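PDB 5NDX: glycosyl hydrolase from Rhizobium leguminosarum bv. trifolii, which is a family 39 glycoside hydrolase, a bacterial orthologue of human alpha-L-iduronidase, that probably hydrolyses O-glycosidic bonds. Local coordinates for residues R20-T25 with T367-L372; P49-K54 with R89-F94. The protein carries 2 engineered substitutions. All blocks are in the same frame, centred on the assembly; numbering follows the deposited sequence.

Interaction 1 of 2, residues R20-T25 with T367-L372; sequences RFWRGT and TSMELL. With 8U8 ((2~{R},3~{S},4~{S},5~{R},6~{S})-6-(4-methyl-2-oxidanylidene-chromen-7-yl)oxy-3,4,5-tris(oxidanyl)oxane-2-carboxylic acid), chain N; SO4 (sulfate ion), chain B.
Where the loop entering the first strand of the TIM barrel passes helix 364-372, W22 lies against M369 and L372, a buried contact beside a bound sulfate held by R20 and R23. It illustrates how an indole can use its perimeter as well as its faces. W22 CG sits between the backbone N and the carbonyl carbon (chi1 55°), which turns the ring edge that runs from CD1 through NE1 to CZ2 toward the helix. There NE1 lies 3.7 Å from L372 CB, while CZ2 comes within 3.5 Å of L372 O, near the ring plane. M369 and the indole run alongside each other, pointing opposite ways, and a turn about the CG-SD bond (chi3 98°) brings CE to 4.1 Å from W22 CD1 and 3.2 Å from W22 O. No direct hydrogen bond joins the segments; one water accepts from W22 NE1 and donates to M369 O, at 2.8 Å each, satisfying the buried indole N-H. On the side of the loop facing the ligand, one guanidinium lies over the other, R20 NH2 above the centre of the R23 group. A sulfate, probably from the crystallisation liquor, bridges them: R20 NH2 reaches its O2 at 2.8 Å and R23 NH1 its O3 at 2.7 Å, the latter nitrogen also donating to O4 of 8U8. Helix 282-300 is shared by both segments, since W22 touches I292 and S368 touches A285 and I288. L371 turns to L519 and I445, placing helix 364-372 between the barrel and strands 436-445 and 518-526 of the large mixed sheet.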
ATOM      1  N   ARG A  20       3.727  -9.936  -6.166  1.00 31.90           N
ATOM      2  CA  ARG A  20       3.186  -8.610  -5.856  1.00 31.73           C
ATOM      3  C   ARG A  20       4.127  -8.017  -4.843  1.00 31.37           C
ATOM      4  O   ARG A  20       3.956  -8.173  -3.645  1.00 31.24           O
ATOM      5  CB  ARG A  20       1.738  -8.701  -5.344  1.00 29.89           C
ATOM      6  CG  ARG A  20       0.806  -9.407  -6.368  1.00 31.48           C
ATOM      7  CD  ARG A  20      -0.596  -9.697  -5.829  1.00 31.28           C
ATOM      8  NE  ARG A  20      -0.420 -10.470  -4.623  1.00 31.31           N
ATOM      9  CZ  ARG A  20      -1.088 -10.345  -3.501  1.00 30.93           C
ATOM     10  NH1 ARG A  20      -2.128  -9.516  -3.351  1.00 31.38           N
ATOM     11  NH2 ARG A  20      -0.658 -11.056  -2.500  1.00 31.95           N
ATOM     12  N   PHE A  21       5.148  -7.321  -5.346  1.00 30.07           N
ATOM     13  CA  PHE A  21       6.277  -6.908  -4.557  1.00 29.71           C
ATOM     14  C   PHE A  21       6.177  -5.504  -3.909  1.00 30.77           C
ATOM     15  O   PHE A  21       7.163  -5.012  -3.362  1.00 32.82           O
ATOM     16  CB  PHE A  21       7.551  -7.019  -5.429  1.00 30.68           C
ATOM     17  CG  PHE A  21       7.541  -6.132  -6.667  1.00 29.82           C
ATOM     18  CD1 PHE A  21       7.842  -4.788  -6.582  1.00 30.75           C
ATOM     19  CD2 PHE A  21       7.198  -6.649  -7.901  1.00 31.16           C
ATOM     20  CE1 PHE A  21       7.795  -3.974  -7.718  1.00 30.64           C
ATOM     21  CE2 PHE A  21       7.143  -5.849  -9.053  1.00 29.63           C
ATOM     22  CZ  PHE A  21       7.456  -4.526  -8.958  1.00 30.06           C
ATOM     23  N   TRP A  22       5.010  -4.870  -3.988  1.00 29.40           N
ATOM     24  CA  TRP A  22       4.787  -3.472  -3.652  1.00 30.28           C
ATOM     25  C   TRP A  22       3.833  -3.325  -2.473  1.00 30.63           C
ATOM     26  O   TRP A  22       3.226  -2.252  -2.304  1.00 30.01           O
ATOM     27  CB  TRP A  22       4.149  -2.725  -4.842  1.00 30.35           C
ATOM     28  CG  TRP A  22       2.879  -3.431  -5.282  1.00 30.86           C
ATOM     29  CD1 TRP A  22       1.629  -3.349  -4.709  1.00 29.83           C
ATOM     30  CD2 TRP A  22       2.777  -4.377  -6.334  1.00 30.21           C
ATOM     31  NE1 TRP A  22       0.761  -4.148  -5.392  1.00 30.49           N
ATOM     32  CE2 TRP A  22       1.446  -4.814  -6.374  1.00 30.76           C
ATOM     33  CE3 TRP A  22       3.687  -4.877  -7.274  1.00 30.82           C
ATOM     34  CZ2 TRP A  22       0.991  -5.742  -7.319  1.00 30.35           C
ATOM     35  CZ3 TRP A  22       3.246  -5.796  -8.205  1.00 31.66           C
ATOM     36  CH2 TRP A  22       1.895  -6.202  -8.238  1.00 31.87           C
ATOM     37  N   ARG A  23       3.706  -4.356  -1.645  1.00 30.29           N
ATOM     38  CA  ARG A  23       2.569  -4.433  -0.710  1.00 31.37           C
ATOM     39  C   ARG A  23       2.946  -3.831   0.639  1.00 31.39           C
ATOM     40  O   ARG A  23       2.992  -4.490   1.678  1.00 30.06           O
ATOM     41  CB  ARG A  23       2.020  -5.844  -0.599  1.00 30.95           C
ATOM     42  CG  ARG A  23       1.293  -6.354  -1.852  1.00 33.67           C
ATOM     43  CD  ARG A  23       1.549  -7.828  -2.205  1.00 36.82           C
ATOM     44  NE  ARG A  23       1.211  -8.555  -1.177  1.00 39.63           N
ATOM     45  CZ  ARG A  23       1.728  -9.592  -0.563  1.00 38.36           C
ATOM     46  NH1 ARG A  23       2.705 -10.432  -0.925  1.00 40.40           N
ATOM     47  NH2 ARG A  23       0.973  -9.844   0.480  1.00 36.59           N
ATOM     48  N   GLY A  24       3.197  -2.542   0.603  1.00 30.61           N
ATOM     49  CA  GLY A  24       3.663  -1.803   1.767  1.00 32.12           C
ATOM     50  C   GLY A  24       3.398  -0.341   1.650  1.00 32.57           C
ATOM     51  O   GLY A  24       3.382   0.219   0.544  1.00 35.07           O
ATOM     52  N   THR A  25       3.192   0.298   2.782  1.00 32.06           N
ATOM     53  CA  THR A  25       3.137   1.742   2.842  1.00 32.85           C
ATOM     54  C   THR A  25       3.791   2.169   4.164  1.00 33.88           C
ATOM     55  O   THR A  25       4.331   1.352   4.917  1.00 34.93           O
ATOM     56  CB  THR A  25       1.677   2.307   2.660  1.00 34.12           C
ATOM     57  OG1 THR A  25       1.688   3.748   2.670  1.00 35.80           O
ATOM     58  CG2 THR A  25       0.762   1.868   3.760  1.00 35.12           C
ATOM     59  N   THR A 367      -6.757   3.100  -4.006  1.00 29.12           N
ATOM     60  CA  THR A 367      -7.562   2.360  -4.965  1.00 28.56           C
ATOM     61  C   THR A 367      -6.712   1.697  -6.013  1.00 28.29           C
ATOM     62  O   THR A 367      -7.001   0.571  -6.448  1.00 27.34           O
ATOM     63  CB  THR A 367      -8.668   3.200  -5.583  1.00 28.86           C
ATOM     64  OG1 THR A 367      -8.097   4.347  -6.229  1.00 28.29           O
ATOM     65  CG2 THR A 367      -9.647   3.643  -4.517  1.00 30.43           C
ATOM     66  N   SER A 368      -5.630   2.342  -6.407  1.00 29.08           N
ATOM     67  CA  SER A 368      -4.733   1.716  -7.352  1.00 30.30           C
ATOM     68  C   SER A 368      -4.188   0.393  -6.748  1.00 30.88           C
ATOM     69  O   SER A 368      -4.074  -0.597  -7.464  1.00 29.23           O
ATOM     70  CB  SER A 368      -3.564   2.618  -7.742  1.00 29.32           C
ATOM     71  OG  SER A 368      -2.877   3.004  -6.572  1.00 31.87           O
ATOM     72  N   MET A 369      -3.828   0.423  -5.465  1.00 29.88           N
ATOM     73  CA  MET A 369      -3.344  -0.772  -4.765  1.00 31.91           C
ATOM     74  C   MET A 369      -4.400  -1.844  -4.566  1.00 31.05           C
ATOM     75  O   MET A 369      -4.065  -3.050  -4.602  1.00 31.34           O
ATOM     76  CB  MET A 369      -2.658  -0.387  -3.453  1.00 33.50           C
ATOM     77  CG  MET A 369      -1.404   0.450  -3.732  1.00 35.34           C
ATOM     78  SD  MET A 369      -0.619   0.931  -2.217  1.00 40.26           S
ATOM     79  CE  MET A 369       0.655  -0.303  -2.079  1.00 43.55           C
ATOM     80  N   GLU A 370      -5.654  -1.440  -4.421  1.00 30.82           N
ATOM     81  CA  GLU A 370      -6.770  -2.384  -4.449  1.00 31.57           C
ATOM     82  C   GLU A 370      -6.852  -3.181  -5.750  1.00 30.77           C
ATOM     83  O   GLU A 370      -7.044  -4.395  -5.710  1.00 30.47           O
ATOM     84  CB  GLU A 370      -8.122  -1.702  -4.207  1.00 33.48           C
ATOM     85  CG  GLU A 370      -8.305  -1.184  -2.787  1.00 38.78           C
ATOM     86  CD  GLU A 370      -9.721  -0.612  -2.483  1.00 40.22           C
ATOM     87  OE1 GLU A 370     -10.707  -1.358  -2.215  1.00 41.64           O
ATOM     88  OE2 GLU A 370      -9.839   0.614  -2.492  1.00 41.69           O
ATOM     89  N   LEU A 371      -6.715  -2.499  -6.885  1.00 29.10           N
ATOM     90  CA  LEU A 371      -6.702  -3.143  -8.155  1.00 29.99           C
ATOM     91  C   LEU A 371      -5.501  -4.038  -8.324  1.00 29.06           C
ATOM     92  O   LEU A 371      -5.638  -5.180  -8.752  1.00 29.06           O
ATOM     93  CB  LEU A 371      -6.792  -2.144  -9.324  1.00 30.80           C
ATOM     94  CG  LEU A 371      -8.199  -1.778  -9.787  1.00 32.84           C
ATOM     95  CD1 LEU A 371      -9.025  -1.200  -8.697  1.00 35.17           C
ATOM     96  CD2 LEU A 371      -8.159  -0.754 -10.913  1.00 34.23           C
ATOM     97  N   LEU A 372      -4.331  -3.508  -8.043  1.00 27.59           N
ATOM     98  CA  LEU A 372      -3.089  -4.279  -8.194  1.00 29.04           C
ATOM     99  C   LEU A 372      -3.047  -5.544  -7.270  1.00 29.55           C
ATOM    100  O   LEU A 372      -2.402  -6.555  -7.610  1.00 29.96           O
ATOM    101  CB  LEU A 372      -1.865  -3.387  -7.933  1.00 28.73           C
ATOM    102  CG  LEU A 372      -1.622  -2.248  -8.922  1.00 29.40           C
ATOM    103  CD1 LEU A 372      -0.647  -1.236  -8.370  1.00 31.06           C
ATOM    104  CD2 LEU A 372      -1.055  -2.799 -10.193  1.00 30.52           C
TER
HETATM  105  C15 8U8 N 713      12.375  -5.807   3.580  1.00 39.80           C
HETATM  106  C13 8U8 N 713      12.265  -7.005   2.872  1.00 38.49           C
HETATM  107  C14 8U8 N 713      13.397  -7.768   2.614  1.00 37.93           C
HETATM  108  C16 8U8 N 713      13.279  -8.996   1.979  1.00 40.89           C
HETATM  109  O9  8U8 N 713      14.292  -9.630   1.710  1.00 43.88           O
HETATM  110  O8  8U8 N 713      12.068  -9.430   1.536  1.00 39.56           O
HETATM  111  C11 8U8 N 713      10.953  -8.727   1.822  1.00 36.64           C
HETATM  112  C10 8U8 N 713       9.772  -9.302   1.420  1.00 36.69           C
HETATM  113  C12 8U8 N 713      11.020  -7.508   2.480  1.00 35.90           C
HETATM  114  C7  8U8 N 713       9.815  -6.857   2.748  1.00 34.62           C
HETATM  115  C8  8U8 N 713       8.618  -7.431   2.335  1.00 35.70           C
HETATM  116  C9  8U8 N 713       8.579  -8.662   1.677  1.00 37.33           C
HETATM  117  O2  8U8 N 713       7.368  -9.192   1.307  1.00 41.07           O
HETATM  118  C5  8U8 N 713       7.272 -10.619   1.057  1.00 39.17           C
HETATM  119  O1  8U8 N 713       7.632 -10.689  -0.334  1.00 42.11           O
HETATM  120  C1  8U8 N 713       7.517 -11.964  -1.006  1.00 43.03           C
HETATM  121  C6  8U8 N 713       8.508 -13.024  -0.408  1.00 46.71           C
HETATM  122  O7  8U8 N 713       9.542 -12.628   0.166  1.00 43.36           O
HETATM  123  O6  8U8 N 713       8.165 -14.214  -0.487  1.00 51.91           O
HETATM  124  C2  8U8 N 713       6.058 -12.389  -0.863  1.00 42.63           C
HETATM  125  O5  8U8 N 713       5.786 -13.660  -1.531  1.00 41.25           O
HETATM  126  C3  8U8 N 713       5.673 -12.466   0.633  1.00 39.15           C
HETATM  127  O4  8U8 N 713       4.305 -12.773   0.705  1.00 38.10           O
HETATM  128  C4  8U8 N 713       5.884 -11.103   1.295  1.00 38.59           C
HETATM  129  O3  8U8 N 713       5.642 -11.158   2.702  1.00 39.84           O
HETATM  130  S   SO4 B 701       2.984 -12.476  -3.677  1.00 47.80           S
HETATM  131  O1  SO4 B 701       3.077 -12.756  -5.121  1.00 58.10           O
HETATM  132  O2  SO4 B 701       1.556 -12.502  -3.258  1.00 50.21           O
HETATM  133  O3  SO4 B 701       3.671 -11.219  -3.287  1.00 52.00           O
HETATM  134  O4  SO4 B 701       3.688 -13.575  -2.963  1.00 59.60           O
HETATM  135  O   HOH W   1      -1.574  -4.144  -3.850  1.00 33.19           O

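Interaction 2 of 2, residues P49-K54 with R89-F94; sequences PNEGIK and RLKPFF. With 8U8 ((2~{R},3~{S},4~{S},5~{R},6~{S})-6-(4-methyl-2-oxidanylidene-chromen-7-yl)oxy-3,4,5-tris(oxidanyl)oxane-2-carboxylic acid), chain N.
K54 and K91 cross their side chains just where the backbones meet, an instructive case of two lysines packed by their carbons, whose ammonium groups go to different partners. The backbone link is a single hydrogen bond, K91 N to K54 O at 2.8 Å, running close to the axis of the carbonyl; L90 CA adds a C-H...O contact to the same oxygen. From CB, which points away from segment 89-94, the K54 chain runs fully extended, with CG anti to the backbone N (chi1 -177°). Its CG passes 4.2 Å from K91 CD. Next, CD comes to 3.6 Å from O3 of 8U8, and CE is wedged between that hydroxyl and K91 CE, the latter 3.6 Å away. At the tip, NZ donates to 8U8 O3 at 2.8 Å and, weakly, to the neighbouring O4 at 3.3 Å. K91 instead bends at its last torsion (chi4 -64°), carrying NZ to T138 OG1, so that K91 NZ lies 5.8 Å from K54 NZ. Behind the lysines, L90 CD2 packs against I53 CG2 at 4.3 Å, continuing toward I45 of helix 36-45. R89, the C-prime residue of the Schellman motif ending helix 76-87, turns the chain into strand 91-95. A leucine in place of K54 has no ammonium, and 8U8 O3 would probably lose its donor here, while K91 CE would lose the methylene it rests on. The chemistry thus implies a division of labour: the aliphatic lengths pack together, whereas one ammonium serves the vicinal sugar hydroxyls and the other the protein.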
ATOM      1  N   PRO A  49      -7.649  -6.984  -1.090  1.00 39.66           N
ATOM      2  CA  PRO A  49      -7.669  -8.413  -1.437  1.00 39.25           C
ATOM      3  C   PRO A  49      -6.318  -9.043  -1.232  1.00 38.25           C
ATOM      4  O   PRO A  49      -5.304  -8.443  -1.610  1.00 34.06           O
ATOM      5  CB  PRO A  49      -7.990  -8.403  -2.913  1.00 39.82           C
ATOM      6  CG  PRO A  49      -8.718  -7.127  -3.150  1.00 40.31           C
ATOM      7  CD  PRO A  49      -8.222  -6.144  -2.139  1.00 39.80           C
ATOM      8  N   ASN A  50      -6.291 -10.224  -0.616  1.00 36.30           N
ATOM      9  CA  ASN A  50      -5.093 -11.041  -0.579  1.00 37.09           C
ATOM     10  C   ASN A  50      -3.874 -10.331   0.014  1.00 35.15           C
ATOM     11  O   ASN A  50      -2.793 -10.324  -0.572  1.00 34.73           O
ATOM     12  CB  ASN A  50      -4.773 -11.527  -2.037  1.00 38.96           C
ATOM     13  CG  ASN A  50      -3.716 -12.647  -2.078  1.00 40.80           C
ATOM     14  OD1 ASN A  50      -3.336 -13.188  -1.054  1.00 42.20           O
ATOM     15  ND2 ASN A  50      -3.230 -12.992  -3.292  1.00 41.12           N
ATOM     16  N   GLU A  51      -4.070  -9.695   1.157  1.00 35.17           N
ATOM     17  CA  GLU A  51      -3.021  -8.924   1.808  1.00 34.48           C
ATOM     18  C   GLU A  51      -2.385  -7.892   0.849  1.00 31.50           C
ATOM     19  O   GLU A  51      -1.165  -7.738   0.780  1.00 31.10           O
ATOM     20  CB  GLU A  51      -1.976  -9.871   2.433  1.00 35.59           C
ATOM     21  CG  GLU A  51      -2.552 -10.848   3.503  1.00 40.26           C
ATOM     22  CD  GLU A  51      -1.406 -11.725   4.078  1.00 40.31           C
ATOM     23  OE1 GLU A  51      -0.925 -12.609   3.361  1.00 43.75           O
ATOM     24  OE2 GLU A  51      -0.851 -11.407   5.127  1.00 43.84           O
ATOM     25  N   GLY A  52      -3.235  -7.168   0.133  1.00 32.42           N
ATOM     26  CA  GLY A  52      -2.799  -6.183  -0.903  1.00 30.51           C
ATOM     27  C   GLY A  52      -1.893  -5.097  -0.349  1.00 30.91           C
ATOM     28  O   GLY A  52      -1.033  -4.579  -1.064  1.00 28.47           O
ATOM     29  N   ILE A  53      -2.086  -4.753   0.927  1.00 31.47           N
ATOM     30  CA  ILE A  53      -1.025  -4.097   1.706  1.00 32.35           C
ATOM     31  C   ILE A  53      -0.779  -4.941   2.945  1.00 32.70           C
ATOM     32  O   ILE A  53      -1.716  -5.263   3.685  1.00 33.17           O
ATOM     33  CB  ILE A  53      -1.375  -2.651   2.121  1.00 31.74           C
ATOM     34  CG1 ILE A  53      -1.475  -1.751   0.873  1.00 33.59           C
ATOM     35  CG2 ILE A  53      -0.267  -2.065   3.004  1.00 33.46           C
ATOM     36  CD1 ILE A  53      -2.104  -0.406   1.177  1.00 33.35           C
ATOM     37  N   LYS A  54       0.487  -5.252   3.166  1.00 31.84           N
ATOM     38  CA  LYS A  54       0.895  -6.198   4.209  1.00 32.69           C
ATOM     39  C   LYS A  54       1.820  -5.589   5.260  1.00 33.24           C
ATOM     40  O   LYS A  54       1.716  -5.975   6.424  1.00 32.14           O
ATOM     41  CB  LYS A  54       1.562  -7.382   3.560  1.00 33.12           C
ATOM     42  CG  LYS A  54       1.984  -8.507   4.488  1.00 35.58           C
ATOM     43  CD  LYS A  54       2.462  -9.688   3.656  1.00 36.36           C
ATOM     44  CE  LYS A  54       2.942 -10.839   4.574  1.00 38.07           C
ATOM     45  NZ  LYS A  54       3.202 -12.024   3.690  1.00 37.42           N
ATOM     46  N   ARG A  89      -4.206  -7.132  10.533  1.00 34.75           N
ATOM     47  CA  ARG A  89      -3.469  -8.021   9.660  1.00 36.25           C
ATOM     48  C   ARG A  89      -2.364  -7.300   8.928  1.00 35.30           C
ATOM     49  O   ARG A  89      -2.140  -7.523   7.764  1.00 36.99           O
ATOM     50  CB  ARG A  89      -4.430  -8.741   8.686  1.00 39.59           C
ATOM     51  CG  ARG A  89      -5.622  -9.420   9.406  1.00 41.74           C
ATOM     52  CD  ARG A  89      -6.435 -10.322   8.466  1.00 43.30           C
ATOM     53  NE  ARG A  89      -7.128  -9.545   7.416  1.00 45.60           N
ATOM     54  CZ  ARG A  89      -8.374  -9.054   7.488  1.00 49.30           C
ATOM     55  NH1 ARG A  89      -9.108  -9.236   8.578  1.00 54.24           N
ATOM     56  NH2 ARG A  89      -8.900  -8.366   6.463  1.00 45.95           N
ATOM     57  N   LEU A  90      -1.677  -6.414   9.621  1.00 35.30           N
ATOM     58  CA  LEU A  90      -0.539  -5.710   9.081  1.00 35.01           C
ATOM     59  C   LEU A  90       0.687  -6.110   9.899  1.00 34.82           C
ATOM     60  O   LEU A  90       0.565  -6.436  11.072  1.00 35.11           O
ATOM     61  CB  LEU A  90      -0.798  -4.231   9.126  1.00 34.74           C
ATOM     62  CG  LEU A  90      -1.956  -3.846   8.174  1.00 37.15           C
ATOM     63  CD1 LEU A  90      -2.484  -2.471   8.501  1.00 36.62           C
ATOM     64  CD2 LEU A  90      -1.541  -3.941   6.703  1.00 37.10           C
ATOM     65  N   LYS A  91       1.845  -6.089   9.259  1.00 33.41           N
ATOM     66  CA  LYS A  91       3.110  -6.396   9.882  1.00 34.17           C
ATOM     67  C   LYS A  91       4.014  -5.207   9.845  1.00 35.15           C
ATOM     68  O   LYS A  91       4.055  -4.508   8.858  1.00 33.57           O
ATOM     69  CB  LYS A  91       3.780  -7.535   9.123  1.00 34.59           C
ATOM     70  CG  LYS A  91       2.913  -8.811   9.131  1.00 35.42           C
ATOM     71  CD  LYS A  91       3.401  -9.853   8.188  1.00 35.82           C
ATOM     72  CE  LYS A  91       2.448 -11.065   8.120  1.00 36.66           C
ATOM     73  NZ  LYS A  91       2.432 -11.704   9.442  1.00 38.30           N
ATOM     74  N   PRO A  92       4.820  -5.009  10.895  1.00 37.00           N
ATOM     75  CA  PRO A  92       5.754  -3.915  10.794  1.00 35.63           C
ATOM     76  C   PRO A  92       6.982  -4.216   9.914  1.00 35.50           C
ATOM     77  O   PRO A  92       7.589  -5.296   9.984  1.00 33.76           O
ATOM     78  CB  PRO A  92       6.154  -3.686  12.250  1.00 37.42           C
ATOM     79  CG  PRO A  92       5.967  -4.993  12.880  1.00 36.94           C
ATOM     80  CD  PRO A  92       4.715  -5.507  12.278  1.00 36.36           C
ATOM     81  N   PHE A  93       7.323  -3.236   9.093  1.00 34.28           N
ATOM     82  CA  PHE A  93       8.632  -3.144   8.475  1.00 36.62           C
ATOM     83  C   PHE A  93       9.324  -2.219   9.476  1.00 36.59           C
ATOM     84  O   PHE A  93       9.176  -1.004   9.415  1.00 36.82           O
ATOM     85  CB  PHE A  93       8.507  -2.573   7.056  1.00 38.07           C
ATOM     86  CG  PHE A  93       9.781  -2.511   6.267  1.00 39.43           C
ATOM     87  CD1 PHE A  93      10.981  -3.034   6.721  1.00 39.05           C
ATOM     88  CD2 PHE A  93       9.768  -1.882   5.016  1.00 40.39           C
ATOM     89  CE1 PHE A  93      12.142  -2.932   5.964  1.00 39.75           C
ATOM     90  CE2 PHE A  93      10.925  -1.772   4.268  1.00 39.96           C
ATOM     91  CZ  PHE A  93      12.113  -2.324   4.726  1.00 41.14           C
ATOM     92  N   PHE A  94       9.970  -2.860  10.464  1.00 35.32           N
ATOM     93  CA  PHE A  94      10.289  -2.281  11.767  1.00 37.21           C
ATOM     94  C   PHE A  94      11.657  -1.611  11.682  1.00 37.08           C
ATOM     95  O   PHE A  94      12.685  -2.297  11.688  1.00 37.05           O
ATOM     96  CB  PHE A  94      10.324  -3.404  12.837  1.00 37.39           C
ATOM     97  CG  PHE A  94      10.206  -2.926  14.261  1.00 37.96           C
ATOM     98  CD1 PHE A  94      11.110  -2.025  14.807  1.00 40.21           C
ATOM     99  CD2 PHE A  94       9.207  -3.410  15.078  1.00 38.80           C
ATOM    100  CE1 PHE A  94      10.974  -1.590  16.120  1.00 39.84           C
ATOM    101  CE2 PHE A  94       9.076  -2.977  16.394  1.00 39.56           C
ATOM    102  CZ  PHE A  94       9.967  -2.080  16.913  1.00 39.72           C
TER
HETATM  103  C15 8U8 N 713      12.375  -5.807   3.580  1.00 39.80           C
HETATM  104  C13 8U8 N 713      12.265  -7.005   2.872  1.00 38.49           C
HETATM  105  C14 8U8 N 713      13.397  -7.768   2.614  1.00 37.93           C
HETATM  106  C16 8U8 N 713      13.279  -8.996   1.979  1.00 40.89           C
HETATM  107  O9  8U8 N 713      14.292  -9.630   1.710  1.00 43.88           O
HETATM  108  O8  8U8 N 713      12.068  -9.430   1.536  1.00 39.56           O
HETATM  109  C11 8U8 N 713      10.953  -8.727   1.822  1.00 36.64           C
HETATM  110  C10 8U8 N 713       9.772  -9.302   1.420  1.00 36.69           C
HETATM  111  C12 8U8 N 713      11.020  -7.508   2.480  1.00 35.90           C
HETATM  112  C7  8U8 N 713       9.815  -6.857   2.748  1.00 34.62           C
HETATM  113  C8  8U8 N 713       8.618  -7.431   2.335  1.00 35.70           C
HETATM  114  C9  8U8 N 713       8.579  -8.662   1.677  1.00 37.33           C
HETATM  115  O2  8U8 N 713       7.368  -9.192   1.307  1.00 41.07           O
HETATM  116  C5  8U8 N 713       7.272 -10.619   1.057  1.00 39.17           C
HETATM  117  O1  8U8 N 713       7.632 -10.689  -0.334  1.00 42.11           O
HETATM  118  C1  8U8 N 713       7.517 -11.964  -1.006  1.00 43.03           C
HETATM  119  C6  8U8 N 713       8.508 -13.024  -0.408  1.00 46.71           C
HETATM  120  O7  8U8 N 713       9.542 -12.628   0.166  1.00 43.36           O
HETATM  121  O6  8U8 N 713       8.165 -14.214  -0.487  1.00 51.91           O
HETATM  122  C2  8U8 N 713       6.058 -12.389  -0.863  1.00 42.63           C
HETATM  123  O5  8U8 N 713       5.786 -13.660  -1.531  1.00 41.25           O
HETATM  124  C3  8U8 N 713       5.673 -12.466   0.633  1.00 39.15           C
HETATM  125  O4  8U8 N 713       4.305 -12.773   0.705  1.00 38.10           O
HETATM  126  C4  8U8 N 713       5.884 -11.103   1.295  1.00 38.59           C
HETATM  127  O3  8U8 N 713       5.642 -11.158   2.702  1.00 39.84           O
HETATM  128  O   HOH W   2      -2.948  -7.314   5.066  1.00 39.93           O

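How the interactions relate
Interaction 2 is nested within the chain loop closed by interaction 1, and their centres lie about 10 Å apart. The first segments of each join directly: R23 O and K54 N are 3.0 Å apart, and R20 NH2 and N50 O likewise 3.0 Å, both probable hydrogen bonds. They also share a ligand, for R23 and, only weakly, K54 converge on the same hydroxyl, O4 of 8U8, whose C15 methyl lies 3.7 Å from F93 CZ. This pocket gathers residues at or near the N-terminal ends of the barrel strands. Since TIM-barrel glycosidases work at the strands' C-terminal ends, it is probably a secondary site, distinct from the catalytic one.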